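Local atomic coordinates of MucR Phosphodiesterase (Pseudomonas aeruginosa, PDB entry 5M1T), a protein that belongs to the EAL-domain family and holds two magnesium ions and the ligand C2E together in one pocket of the domain. Residues W119-F130 / S151-T161; A203-N214 / L238-E246. All blocks are in the same frame, centred on the assembly; numbering follows the deposited sequence.

Contact 1 of 2, residues W119-F130 / S151-T161. With MG (magnesium ion), chain D; C2E (9,9'-[(2R,3R,3aS,5S,7aR,9R,10R,10aS,12S,14aR)-3,5,10,12-tetrahydroxy-5,12-dioxidooctahydro-2H,7H-difuro[3,2-d:3',2'-j][1,3,7,9,2,8]tetraoxadiphosphacyclododecine-2,9-diyl]bis(2-amino-1,9-dihydro-6H-purin-6-one)), chain C.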
loop_
_atom_site.group_PDB
_atom_site.type_symbol
_atom_site.label_atom_id
_atom_site.label_comp_id
_atom_site.label_asym_id
_atom_site.label_seq_id
_atom_site.Cartn_x
_atom_site.Cartn_y
_atom_site.Cartn_z
ATOM N N TRP A 119 21.428 -6.409 19.321
ATOM C CA TRP A 119 20.877 -5.205 18.695
ATOM C C TRP A 119 19.963 -5.538 17.536
ATOM O O TRP A 119 20.204 -6.446 16.783
ATOM C CB TRP A 119 21.960 -4.287 18.157
ATOM C CG TRP A 119 22.819 -3.649 19.185
ATOM C CD1 TRP A 119 22.772 -3.847 20.516
ATOM C CD2 TRP A 119 23.915 -2.754 18.949
ATOM N NE1 TRP A 119 23.737 -3.117 21.136
ATOM C CE2 TRP A 119 24.457 -2.433 20.197
ATOM C CE3 TRP A 119 24.505 -2.221 17.793
ATOM C CZ2 TRP A 119 25.543 -1.591 20.346
ATOM C CZ3 TRP A 119 25.582 -1.371 17.926
ATOM C CH2 TRP A 119 26.098 -1.068 19.206
ATOM N N ASN A 120 18.895 -4.768 17.439
ATOM C CA ASN A 120 18.034 -4.735 16.283
ATOM C C ASN A 120 18.037 -3.355 15.634
ATOM O O ASN A 120 18.482 -2.376 16.230
ATOM C CB ASN A 120 16.620 -5.104 16.712
ATOM C CG ASN A 120 16.539 -6.519 17.222
ATOM O OD1 ASN A 120 17.261 -7.433 16.732
ATOM N ND2 ASN A 120 15.674 -6.734 18.230
ATOM N N ILE A 121 17.546 -3.269 14.398
ATOM C CA ILE A 121 17.436 -1.975 13.777
ATOM C C ILE A 121 16.007 -1.717 13.333
ATOM O O ILE A 121 15.369 -2.560 12.703
ATOM C CB ILE A 121 18.417 -1.755 12.608
ATOM C CG1 ILE A 121 18.326 -0.294 12.112
ATOM C CG2 ILE A 121 18.116 -2.683 11.437
ATOM C CD1 ILE A 121 19.632 0.196 11.544
ATOM N N ALA A 122 15.530 -0.526 13.652
ATOM C CA ALA A 122 14.169 -0.129 13.330
ATOM C C ALA A 122 14.140 0.883 12.180
ATOM O O ALA A 122 14.840 1.877 12.198
ATOM C CB ALA A 122 13.525 0.475 14.564
ATOM N N VAL A 123 13.328 0.607 11.176
ATOM C CA VAL A 123 13.220 1.475 9.991
ATOM C C VAL A 123 11.783 1.984 9.858
ATOM O O VAL A 123 10.831 1.219 9.984
ATOM C CB VAL A 123 13.603 0.711 8.702
ATOM C CG1 VAL A 123 13.285 1.534 7.452
ATOM C CG2 VAL A 123 15.078 0.322 8.751
ATOM N N ASN A 124 11.624 3.260 9.605
ATOM C CA ASN A 124 10.292 3.829 9.490
ATOM C C ASN A 124 9.664 3.600 8.136
ATOM O O ASN A 124 10.354 3.695 7.111
ATOM C CB ASN A 124 10.358 5.317 9.767
ATOM C CG ASN A 124 10.650 5.608 11.228
ATOM O OD1 ASN A 124 9.796 5.402 12.086
ATOM N ND2 ASN A 124 11.853 6.040 11.522
ATOM N N LEU A 125 8.342 3.337 8.130
ATOM C CA LEU A 125 7.561 3.260 6.883
ATOM C C LEU A 125 6.447 4.313 6.855
ATOM O O LEU A 125 5.604 4.369 7.729
ATOM C CB LEU A 125 6.952 1.872 6.714
ATOM C CG LEU A 125 7.920 0.667 6.699
ATOM C CD1 LEU A 125 7.178 -0.644 6.602
ATOM C CD2 LEU A 125 8.854 0.771 5.526
ATOM N N SER A 126 6.470 5.153 5.824
ATOM C CA SER A 126 5.400 6.108 5.557
ATOM C C SER A 126 4.153 5.340 5.127
ATOM O O SER A 126 4.209 4.132 4.883
ATOM C CB SER A 126 5.791 7.058 4.443
ATOM O OG SER A 126 5.707 6.367 3.211
ATOM N N ALA A 127 3.041 6.061 5.024
ATOM C CA ALA A 127 1.791 5.476 4.577
ATOM C C ALA A 127 1.901 4.904 3.148
ATOM O O ALA A 127 1.353 3.849 2.844
ATOM C CB ALA A 127 0.685 6.523 4.664
ATOM N N LEU A 128 2.617 5.585 2.273
ATOM C CA LEU A 128 2.758 5.117 0.897
ATOM C C LEU A 128 3.658 3.861 0.846
ATOM O O LEU A 128 3.367 2.906 0.142
ATOM C CB LEU A 128 3.319 6.238 0.007
ATOM C CG LEU A 128 3.322 6.029 -1.515
ATOM C CD1 LEU A 128 3.502 7.362 -2.199
ATOM C CD2 LEU A 128 4.439 5.143 -2.021
ATOM N N GLN A 129 4.740 3.850 1.612
ATOM C CA GLN A 129 5.611 2.678 1.647
ATOM C C GLN A 129 4.857 1.480 2.210
ATOM O O GLN A 129 5.027 0.358 1.749
ATOM C CB GLN A 129 6.837 2.950 2.515
ATOM C CG GLN A 129 7.751 4.030 1.989
ATOM C CD GLN A 129 8.796 4.417 3.015
ATOM O OE1 GLN A 129 8.479 4.972 4.078
ATOM N NE2 GLN A 129 10.070 4.128 2.700
ATOM N N PHE A 130 4.042 1.711 3.240
ATOM C CA PHE A 130 3.317 0.617 3.889
ATOM C C PHE A 130 2.308 -0.021 2.924
ATOM O O PHE A 130 2.084 -1.241 2.963
ATOM C CB PHE A 130 2.618 1.099 5.150
ATOM C CG PHE A 130 1.910 0.003 5.904
ATOM C CD1 PHE A 130 2.631 -1.021 6.472
ATOM C CD2 PHE A 130 0.538 0.010 6.060
ATOM C CE1 PHE A 130 2.007 -2.046 7.146
ATOM C CE2 PHE A 130 -0.105 -1.011 6.750
ATOM C CZ PHE A 130 0.642 -2.052 7.292
ATOM N N SER A 151 14.768 -11.319 12.269
ATOM C CA SER A 151 14.504 -10.898 13.637
ATOM C C SER A 151 15.330 -9.675 14.060
ATOM O O SER A 151 15.007 -9.052 15.063
ATOM C CB SER A 151 14.746 -12.043 14.629
ATOM O OG SER A 151 16.061 -12.588 14.479
ATOM N N HIS A 152 16.360 -9.306 13.292
ATOM C CA HIS A 152 17.167 -8.131 13.637
ATOM C C HIS A 152 16.692 -6.831 12.980
ATOM O O HIS A 152 17.311 -5.774 13.151
ATOM C CB HIS A 152 18.621 -8.398 13.326
ATOM C CG HIS A 152 19.258 -9.352 14.287
ATOM N ND1 HIS A 152 19.329 -9.097 15.643
ATOM C CD2 HIS A 152 19.822 -10.564 14.104
ATOM C CE1 HIS A 152 19.909 -10.114 16.254
ATOM N NE2 HIS A 152 20.221 -11.015 15.342
ATOM N N LEU A 153 15.573 -6.910 12.265
ATOM C CA LEU A 153 14.962 -5.770 11.628
ATOM C C LEU A 153 13.595 -5.492 12.257
ATOM O O LEU A 153 12.799 -6.404 12.466
ATOM C CB LEU A 153 14.783 -6.032 10.150
ATOM C CG LEU A 153 14.017 -4.952 9.381
ATOM C CD1 LEU A 153 14.808 -3.654 9.279
ATOM C CD2 LEU A 153 13.683 -5.471 8.001
ATOM N N ILE A 154 13.325 -4.226 12.540
ATOM C CA ILE A 154 12.043 -3.805 13.083
ATOM C C ILE A 154 11.479 -2.801 12.102
ATOM O O ILE A 154 12.209 -1.913 11.618
ATOM C CB ILE A 154 12.199 -3.145 14.482
ATOM C CG1 ILE A 154 12.465 -4.203 15.543
ATOM C CG2 ILE A 154 10.966 -2.315 14.859
ATOM C CD1 ILE A 154 12.915 -3.647 16.892
ATOM N N LEU A 155 10.204 -2.946 11.759
ATOM C CA LEU A 155 9.564 -2.003 10.892
ATOM C C LEU A 155 8.509 -1.234 11.702
ATOM O O LEU A 155 7.653 -1.846 12.390
ATOM C CB LEU A 155 8.966 -2.712 9.705
ATOM C CG LEU A 155 9.997 -3.300 8.737
ATOM C CD1 LEU A 155 9.321 -4.211 7.743
ATOM C CD2 LEU A 155 10.789 -2.244 7.969
ATOM N N GLU A 156 8.604 0.102 11.638
ATOM C CA GLU A 156 7.692 0.992 12.356
ATOM C C GLU A 156 6.624 1.637 11.433
ATOM O O GLU A 156 6.956 2.351 10.500
ATOM C CB GLU A 156 8.495 2.094 13.062
ATOM C CG GLU A 156 9.519 1.586 14.084
ATOM C CD GLU A 156 10.151 2.687 14.939
ATOM O OE1 GLU A 156 9.753 3.879 14.797
ATOM O OE2 GLU A 156 11.053 2.343 15.762
ATOM N N VAL A 157 5.362 1.369 11.716
ATOM C CA VAL A 157 4.245 1.961 11.007
ATOM C C VAL A 157 3.449 2.741 12.053
ATOM O O VAL A 157 3.301 2.300 13.216
ATOM C CB VAL A 157 3.355 0.870 10.366
ATOM C CG1 VAL A 157 2.266 1.482 9.514
ATOM C CG2 VAL A 157 4.189 -0.026 9.470
ATOM N N THR A 158 2.977 3.920 11.696
ATOM C CA THR A 158 2.320 4.744 12.707
ATOM C C THR A 158 0.944 4.153 13.037
ATOM O O THR A 158 0.366 3.385 12.248
ATOM C CB THR A 158 2.161 6.238 12.287
ATOM O OG1 THR A 158 1.341 6.333 11.104
ATOM C CG2 THR A 158 3.547 6.925 12.088
ATOM N N GLU A 159 0.432 4.520 14.206
ATOM C CA GLU A 159 -0.926 4.190 14.598
ATOM C C GLU A 159 -1.933 4.528 13.479
ATOM O O GLU A 159 -2.765 3.715 13.125
ATOM C CB GLU A 159 -1.278 4.939 15.897
ATOM C CG GLU A 159 -2.532 4.401 16.595
ATOM C CD GLU A 159 -2.890 5.194 17.835
ATOM O OE1 GLU A 159 -2.164 6.184 18.117
ATOM O OE2 GLU A 159 -3.893 4.834 18.518
ATOM N N SER A 160 -1.830 5.724 12.921
ATOM C CA SER A 160 -2.781 6.190 11.902
ATOM C C SER A 160 -2.696 5.308 10.698
ATOM O O SER A 160 -3.714 4.899 10.167
ATOM C CB SER A 160 -2.441 7.604 11.419
ATOM O OG SER A 160 -2.222 8.454 12.521
ATOM N N THR A 161 -1.459 5.025 10.279
ATOM C CA THR A 161 -1.216 4.272 9.055
ATOM C C THR A 161 -1.823 2.909 9.217
ATOM O O THR A 161 -2.507 2.427 8.314
ATOM C CB THR A 161 0.292 4.213 8.728
ATOM O OG1 THR A 161 0.709 5.508 8.302
ATOM C CG2 THR A 161 0.607 3.201 7.602
HETATM MG MG MG D . 9.779 5.928 14.263
HETATM P P1 C2E C . 9.745 9.313 14.427
HETATM O O2P C2E C . 9.579 7.955 13.804
HETATM O O1P C2E C . 8.813 9.610 15.584
HETATM O "O5'" C2E C . 11.263 9.429 14.904
HETATM C "C5'" C2E C . 11.589 9.995 16.154
HETATM C "C4'" C2E C . 11.864 11.476 16.027
HETATM O "O4'" C2E C . 11.997 12.025 17.352
HETATM C "C3'" C2E C . 13.174 11.766 15.314
HETATM O "O3'" C2E C . 13.047 13.000 14.608
HETATM C "C2'" C2E C . 14.172 11.945 16.437
HETATM O "O2'" C2E C . 15.287 12.761 16.077
HETATM C "C1'" C2E C . 13.281 12.642 17.456
HETATM N N9 C2E C . 13.749 12.522 18.836
HETATM C C8 C2E C . 14.252 11.428 19.430
HETATM N N7 C2E C . 14.563 11.699 20.716
HETATM C C5 C2E C . 14.241 12.979 20.951
HETATM C C6 C2E C . 14.309 13.891 22.097
HETATM O O6 C2E C . 14.749 13.484 23.196
HETATM N N1 C2E C . 13.874 15.148 21.911
HETATM C C2 C2E C . 13.396 15.585 20.724
HETATM N N2 C2E C . 12.978 16.865 20.596
HETATM N N3 C2E C . 13.297 14.796 19.639
HETATM C C4 C2E C . 13.708 13.515 19.703
HETATM P P11 C2E C . 13.544 13.126 13.084
HETATM O O21 C2E C . 14.871 12.398 12.949
HETATM O O11 C2E C . 13.708 14.571 12.754
HETATM O O5A C2E C . 12.444 12.407 12.174
HETATM C C5A C2E C . 11.104 12.907 12.195
HETATM C C4A C2E C . 10.178 11.909 11.533
HETATM O O4A C2E C . 10.587 11.655 10.193
HETATM C C3A C2E C . 10.223 10.549 12.177
HETATM O O3A C2E C . 9.438 10.477 13.354
HETATM C C2A C2E C . 9.712 9.650 11.082
HETATM O O2A C2E C . 8.294 9.691 10.993
HETATM C C1A C2E C . 10.270 10.304 9.842
HETATM N N91 C2E C . 11.474 9.565 9.365
HETATM C C81 C2E C . 12.757 9.687 9.768
HETATM N N71 C2E C . 13.564 8.853 9.058
HETATM C C51 C2E C . 12.775 8.194 8.193
HETATM C C61 C2E C . 12.956 7.164 7.155
HETATM O O61 C2E C . 14.090 6.689 6.929
HETATM N N11 C2E C . 11.868 6.751 6.482
HETATM C C21 C2E C . 10.638 7.247 6.739
HETATM N N21 C2E C . 9.585 6.797 6.034
HETATM N N31 C2E C . 10.391 8.190 7.673
HETATM C C41 C2E C . 11.411 8.666 8.409
HETATM O O HOH W 1 6.880 5.062 11.086
HETATM O O HOH W 2 3.340 5.177 8.889
HETATM O O HOH W 3 10.266 6.579 16.270
#

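Contact 2 of 2, residues A203-N214 / L238-E246. With MG (magnesium ion), chain E; C2E (9,9'-[(2R,3R,3aS,5S,7aR,9R,10R,10aS,12S,14aR)-3,5,10,12-tetrahydroxy-5,12-dioxidooctahydro-2H,7H-difuro[3,2-d:3',2'-j][1,3,7,9,2,8]tetraoxadiphosphacyclododecine-2,9-diyl]bis(2-amino-1,9-dihydro-6H-purin-6-one)), chain C.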
loop_
_atom_site.group_PDB
_atom_site.type_symbol
_atom_site.label_atom_id
_atom_site.label_comp_id
_atom_site.label_asym_id
_atom_site.label_seq_id
_atom_site.Cartn_x
_atom_site.Cartn_y
_atom_site.Cartn_z
ATOM N N ALA A 203 1.936 -7.013 16.121
ATOM C CA ALA A 203 2.887 -6.046 16.569
ATOM C C ALA A 203 3.604 -6.637 17.749
ATOM O O ALA A 203 3.113 -7.536 18.382
ATOM C CB ALA A 203 2.187 -4.759 16.970
ATOM N N SER A 204 4.787 -6.126 18.016
ATOM C CA SER A 204 5.616 -6.568 19.108
ATOM C C SER A 204 5.823 -5.455 20.080
ATOM O O SER A 204 6.127 -5.700 21.215
ATOM C CB SER A 204 6.987 -6.982 18.574
ATOM O OG SER A 204 6.911 -8.307 18.141
ATOM N N GLU A 205 5.694 -4.214 19.611
ATOM C CA GLU A 205 5.895 -3.050 20.484
ATOM C C GLU A 205 5.038 -1.844 20.084
ATOM O O GLU A 205 4.690 -1.674 18.916
ATOM C CB GLU A 205 7.382 -2.666 20.544
ATOM C CG GLU A 205 7.925 -2.106 19.275
ATOM C CD GLU A 205 9.363 -1.554 19.351
ATOM O OE1 GLU A 205 10.253 -2.131 20.055
ATOM O OE2 GLU A 205 9.595 -0.526 18.646
ATOM N N LEU A 206 4.674 -1.047 21.087
ATOM C CA LEU A 206 4.149 0.269 20.857
ATOM C C LEU A 206 5.185 1.292 21.268
ATOM O O LEU A 206 5.880 1.104 22.276
ATOM C CB LEU A 206 2.875 0.501 21.637
ATOM C CG LEU A 206 1.783 -0.557 21.598
ATOM C CD1 LEU A 206 0.690 -0.073 22.520
ATOM C CD2 LEU A 206 1.240 -0.789 20.187
ATOM N N LYS A 207 5.250 2.383 20.492
ATOM C CA LYS A 207 6.140 3.518 20.803
ATOM C C LYS A 207 5.311 4.749 21.170
ATOM O O LYS A 207 4.677 5.366 20.311
ATOM C CB LYS A 207 7.062 3.859 19.645
ATOM C CG LYS A 207 7.771 2.656 19.077
ATOM C CD LYS A 207 8.893 3.042 18.143
ATOM C CE LYS A 207 10.209 3.258 18.875
ATOM N NZ LYS A 207 11.206 3.960 17.964
ATOM N N ILE A 208 5.364 5.129 22.440
ATOM C CA ILE A 208 4.621 6.290 22.881
ATOM C C ILE A 208 5.132 7.551 22.183
ATOM O O ILE A 208 6.355 7.796 22.174
ATOM C CB ILE A 208 4.739 6.519 24.395
ATOM C CG1 ILE A 208 4.282 5.284 25.172
ATOM C CG2 ILE A 208 3.900 7.720 24.760
ATOM C CD1 ILE A 208 4.789 5.261 26.589
ATOM N N ASP A 209 4.220 8.360 21.634
ATOM C CA ASP A 209 4.670 9.521 20.866
ATOM C C ASP A 209 5.374 10.507 21.778
ATOM O O ASP A 209 4.919 10.746 22.914
ATOM C CB ASP A 209 3.537 10.242 20.183
ATOM C CG ASP A 209 4.041 11.378 19.298
ATOM O OD1 ASP A 209 4.747 11.105 18.310
ATOM O OD2 ASP A 209 3.780 12.553 19.626
ATOM N N ARG A 210 6.475 11.067 21.286
ATOM C CA ARG A 210 7.280 11.993 22.060
ATOM C C ARG A 210 6.494 13.180 22.548
ATOM O O ARG A 210 6.857 13.758 23.555
ATOM C CB ARG A 210 8.478 12.499 21.266
ATOM C CG ARG A 210 8.151 13.307 20.011
ATOM C CD ARG A 210 9.467 13.755 19.363
ATOM N NE ARG A 210 9.440 14.320 18.014
ATOM C CZ ARG A 210 8.982 13.714 16.903
ATOM N NH1 ARG A 210 8.353 12.516 16.934
ATOM N NH2 ARG A 210 9.116 14.346 15.722
ATOM N N GLY A 211 5.427 13.543 21.837
ATOM C CA GLY A 211 4.549 14.647 22.252
ATOM C C GLY A 211 4.004 14.479 23.657
ATOM O O GLY A 211 3.924 15.441 24.439
ATOM N N PHE A 212 3.683 13.250 24.020
ATOM C CA PHE A 212 3.161 12.982 25.361
ATOM C C PHE A 212 4.216 13.012 26.450
ATOM O O PHE A 212 3.932 13.372 27.604
ATOM C CB PHE A 212 2.455 11.639 25.381
ATOM C CG PHE A 212 1.298 11.581 24.436
ATOM C CD1 PHE A 212 0.132 12.256 24.730
ATOM C CD2 PHE A 212 1.394 10.895 23.246
ATOM C CE1 PHE A 212 -0.940 12.225 23.884
ATOM C CE2 PHE A 212 0.337 10.871 22.374
ATOM C CZ PHE A 212 -0.835 11.548 22.689
ATOM N N ILE A 213 5.441 12.672 26.082
ATOM C CA ILE A 213 6.547 12.754 27.032
ATOM C C ILE A 213 6.894 14.220 27.330
ATOM O O ILE A 213 7.095 14.598 28.477
ATOM C CB ILE A 213 7.783 12.011 26.497
ATOM C CG1 ILE A 213 7.417 10.573 26.108
ATOM C CG2 ILE A 213 8.918 12.048 27.495
ATOM C CD1 ILE A 213 6.619 9.798 27.119
ATOM N N ASN A 214 6.976 15.021 26.275
ATOM C CA ASN A 214 7.363 16.417 26.382
ATOM C C ASN A 214 6.360 17.264 27.162
ATOM O O ASN A 214 6.743 18.244 27.788
ATOM C CB ASN A 214 7.473 16.993 24.983
ATOM C CG ASN A 214 8.136 18.350 24.955
ATOM O OD1 ASN A 214 9.165 18.592 25.617
ATOM N ND2 ASN A 214 7.575 19.239 24.156
ATOM N N LEU A 238 2.638 -6.323 24.630
ATOM C CA LEU A 238 3.482 -5.587 23.735
ATOM C C LEU A 238 4.523 -4.833 24.569
ATOM O O LEU A 238 4.190 -4.227 25.610
ATOM C CB LEU A 238 2.640 -4.607 22.916
ATOM C CG LEU A 238 1.553 -5.249 22.075
ATOM C CD1 LEU A 238 0.565 -4.209 21.593
ATOM C CD2 LEU A 238 2.127 -6.037 20.903
ATOM N N LYS A 239 5.772 -4.882 24.128
ATOM C CA LYS A 239 6.785 -4.044 24.723
ATOM C C LYS A 239 6.408 -2.577 24.496
ATOM O O LYS A 239 5.896 -2.217 23.425
ATOM C CB LYS A 239 8.162 -4.311 24.088
ATOM C CG LYS A 239 8.719 -5.710 24.286
ATOM C CD LYS A 239 8.858 -6.022 25.761
ATOM C CE LYS A 239 9.835 -7.167 26.041
ATOM N NZ LYS A 239 9.596 -7.667 27.443
ATOM N N ILE A 240 6.697 -1.740 25.486
ATOM C CA ILE A 240 6.489 -0.301 25.362
ATOM C C ILE A 240 7.818 0.495 25.291
ATOM O O ILE A 240 8.707 0.321 26.129
ATOM C CB ILE A 240 5.660 0.215 26.551
ATOM C CG1 ILE A 240 4.313 -0.481 26.577
ATOM C CG2 ILE A 240 5.449 1.716 26.462
ATOM C CD1 ILE A 240 3.526 -0.304 25.298
ATOM N N VAL A 241 7.941 1.349 24.277
ATOM C CA VAL A 241 9.084 2.221 24.154
ATOM C C VAL A 241 8.620 3.638 24.424
ATOM O O VAL A 241 7.657 4.134 23.776
ATOM C CB VAL A 241 9.688 2.168 22.734
ATOM C CG1 VAL A 241 10.950 3.017 22.658
ATOM C CG2 VAL A 241 10.018 0.750 22.313
ATOM N N ALA A 242 9.298 4.316 25.343
ATOM C CA ALA A 242 9.039 5.739 25.527
ATOM C C ALA A 242 10.030 6.499 24.684
ATOM O O ALA A 242 11.227 6.252 24.761
ATOM C CB ALA A 242 9.156 6.160 26.971
ATOM N N GLU A 243 9.534 7.438 23.905
ATOM C CA GLU A 243 10.346 8.188 22.944
ATOM C C GLU A 243 10.358 9.670 23.330
ATOM O O GLU A 243 9.390 10.178 23.853
ATOM C CB GLU A 243 9.787 7.909 21.533
ATOM C CG GLU A 243 10.075 8.924 20.474
ATOM C CD GLU A 243 9.264 8.652 19.208
ATOM O OE1 GLU A 243 8.310 9.455 18.900
ATOM O OE2 GLU A 243 9.568 7.617 18.568
ATOM N N GLY A 244 11.475 10.358 23.114
ATOM C CA GLY A 244 11.585 11.773 23.446
ATOM C C GLY A 244 12.050 12.044 24.874
ATOM O O GLY A 244 11.789 13.116 25.413
ATOM N N VAL A 245 12.741 11.097 25.493
ATOM C CA VAL A 245 13.171 11.267 26.874
ATOM C C VAL A 245 14.330 12.234 26.901
ATOM O O VAL A 245 15.426 11.918 26.409
ATOM C CB VAL A 245 13.585 9.910 27.490
ATOM C CG1 VAL A 245 14.065 10.058 28.938
ATOM C CG2 VAL A 245 12.407 8.934 27.419
ATOM N N GLU A 246 14.078 13.407 27.469
ATOM C CA GLU A 246 15.078 14.465 27.576
ATOM C C GLU A 246 15.564 14.786 28.981
ATOM O O GLU A 246 16.604 15.384 29.115
ATOM C CB GLU A 246 14.526 15.760 26.979
ATOM C CG GLU A 246 14.171 15.629 25.513
ATOM C CD GLU A 246 13.571 16.876 24.892
ATOM O OE1 GLU A 246 12.950 17.695 25.629
ATOM O OE2 GLU A 246 13.713 16.997 23.646
HETATM MG MG MG E . 7.660 7.997 16.983
HETATM P P1 C2E C . 9.745 9.313 14.427
HETATM O O2P C2E C . 9.579 7.955 13.804
HETATM O O1P C2E C . 8.813 9.610 15.584
HETATM O "O5'" C2E C . 11.263 9.429 14.904
HETATM C "C5'" C2E C . 11.589 9.995 16.154
HETATM C "C4'" C2E C . 11.864 11.476 16.027
HETATM O "O4'" C2E C . 11.997 12.025 17.352
HETATM C "C3'" C2E C . 13.174 11.766 15.314
HETATM O "O3'" C2E C . 13.047 13.000 14.608
HETATM C "C2'" C2E C . 14.172 11.945 16.437
HETATM O "O2'" C2E C . 15.287 12.761 16.077
HETATM C "C1'" C2E C . 13.281 12.642 17.456
HETATM N N9 C2E C . 13.749 12.522 18.836
HETATM C C8 C2E C . 14.252 11.428 19.430
HETATM N N7 C2E C . 14.563 11.699 20.716
HETATM C C5 C2E C . 14.241 12.979 20.951
HETATM C C6 C2E C . 14.309 13.891 22.097
HETATM O O6 C2E C . 14.749 13.484 23.196
HETATM N N1 C2E C . 13.874 15.148 21.911
HETATM C C2 C2E C . 13.396 15.585 20.724
HETATM N N2 C2E C . 12.978 16.865 20.596
HETATM N N3 C2E C . 13.297 14.796 19.639
HETATM C C4 C2E C . 13.708 13.515 19.703
HETATM P P11 C2E C . 13.544 13.126 13.084
HETATM O O21 C2E C . 14.871 12.398 12.949
HETATM O O11 C2E C . 13.708 14.571 12.754
HETATM O O5A C2E C . 12.444 12.407 12.174
HETATM C C5A C2E C . 11.104 12.907 12.195
HETATM C C4A C2E C . 10.178 11.909 11.533
HETATM O O4A C2E C . 10.587 11.655 10.193
HETATM C C3A C2E C . 10.223 10.549 12.177
HETATM O O3A C2E C . 9.438 10.477 13.354
HETATM C C2A C2E C . 9.712 9.650 11.082
HETATM O O2A C2E C . 8.294 9.691 10.993
HETATM C C1A C2E C . 10.270 10.304 9.842
HETATM N N91 C2E C . 11.474 9.565 9.365
HETATM C C81 C2E C . 12.757 9.687 9.768
HETATM N N71 C2E C . 13.564 8.853 9.058
HETATM C C51 C2E C . 12.775 8.194 8.193
HETATM C C61 C2E C . 12.956 7.164 7.155
HETATM O O61 C2E C . 14.090 6.689 6.929
HETATM N N11 C2E C . 11.868 6.751 6.482
HETATM C C21 C2E C . 10.638 7.247 6.739
HETATM N N21 C2E C . 9.585 6.797 6.034
HETATM N N31 C2E C . 10.391 8.190 7.673
HETATM C C41 C2E C . 11.411 8.666 8.409
HETATM O O HOH W 4 10.917 17.027 27.014
HETATM O O HOH W 5 6.802 9.999 17.375
#

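Contact 1 of 2, residues W119-F130 / S151-T161
Asn124 and Glu156 sit side by side toward the C-terminal ends of two neighbouring parallel strands and grip the same magnesium ion. Asn124 OD1 approaches it at 2.2 Å and Glu156 OE1 at 2.1 Å; phosphate oxygen O2P of C2E, a water, Glu65 and Asp186 complete the site. The glutamate gets there by laying CG beside its backbone N (chi1 -60°) and then running straight out, which leaves its second oxygen, OE2, beside the methyl of Ala122, with 3.3 Å between OE2 and CB. OE2 is also salt-bridged to Lys207.

Backbone bonds knit the strands from Ile121 to Leu125, the shortest being Ile154 N to Ile121 O at 2.6 Å. On the sheet face away from the metal, CD1 of Leu153 touches both Ile121 CG2 and Val123 CG2, and CD2 of Leu155 meets CB of Val123; helices 93-113 and 135-145 pack over this layer.

Beyond the strands each segment turns into a helix. Phe130 swings its ring away from its own backbone N (chi1 -177°), so that Val157 CG1 lies over one face, 4.0 Å from the ring centroid and 13° off the normal, a CH-pi contact. Thr161 CG2 reaches the same ring obliquely, 3.5 Å from Phe130 CD2. A water ties Leu125 O to Thr158 N and Thr161 OG1. Ser126 and Gln129 form a capping box: Ser126 OG accepts from Gln129 N, while Gln129 OE1 takes a nearly straight bond from Ser126 N at 2.7 Å. The same OE1 accepts from N21 of C2E, fixing the amide between helix start and ligand.

Metal ligands toward the C-terminal ends of adjacent parallel strands are typical of the TIM-barrel-like EAL fold.

Contact 2 of 2, residues A203-N214 / L238-E246
The guanidinium of Arg210 has O4' of C2E over one face, 3.4 Å above its plane, and at its edge a metal-bound water in the plane and Glu243 OE1 close to it. The carboxylate of Glu243 is turned 67° from the guanidinium and chelates the second magnesium ion with both oxygens, OE1 and OE2 each at 2.5 Å; Asp186 and Asp187 add further ligands. These groups crown a beta-alpha-beta crossover, in which parallel strands 205-208 and 239-243 are joined through helix 220-236.

On one face of the pair, Lys207 runs alongside Val241 in the same direction, CE 3.9 Å from Val241 CG1, and a bend at chi3 (88°) directs NZ to salt bridges with Glu65 and Glu156. On the other, Ile240 is shared: its CD1 meets Leu206 CB at 3.8 Å and its CG2 meets Ile208 CD1 at 3.6 Å. Further on, Asp209 caps the helix by accepting from Gly211 N, and Ile213 lays CG1 against the carbonyl oxygen of Glu243, with CG2 beside that of Gly244. Glu246 OE2 accepts from N1 of C2E, and a water donates to both Glu246 OE1 and Asn214 OD1, the latter at 2.7 Å.

How the contacts relate
Contact 1 closes before contact 2 opens, so the two follow in series along one EAL domain, with centres about 14 Å apart. Both are pairs of adjacent parallel strands in the same sheet, and strand 182-188 runs between them, hydrogen-bonded to 153-158 on one flank and to 205-208 on the other. Its Asp186 binds both magnesium ions, one from each contact. The two also touch directly through the salt bridge from Lys207 NZ to Glu156 OE2, 2.7 Å long. C2E spans the pair: two oxygens of one phosphate go to the two metals, while its guanine bases meet Gln129 and Glu246, so both contacts furnish walls of a single pocket.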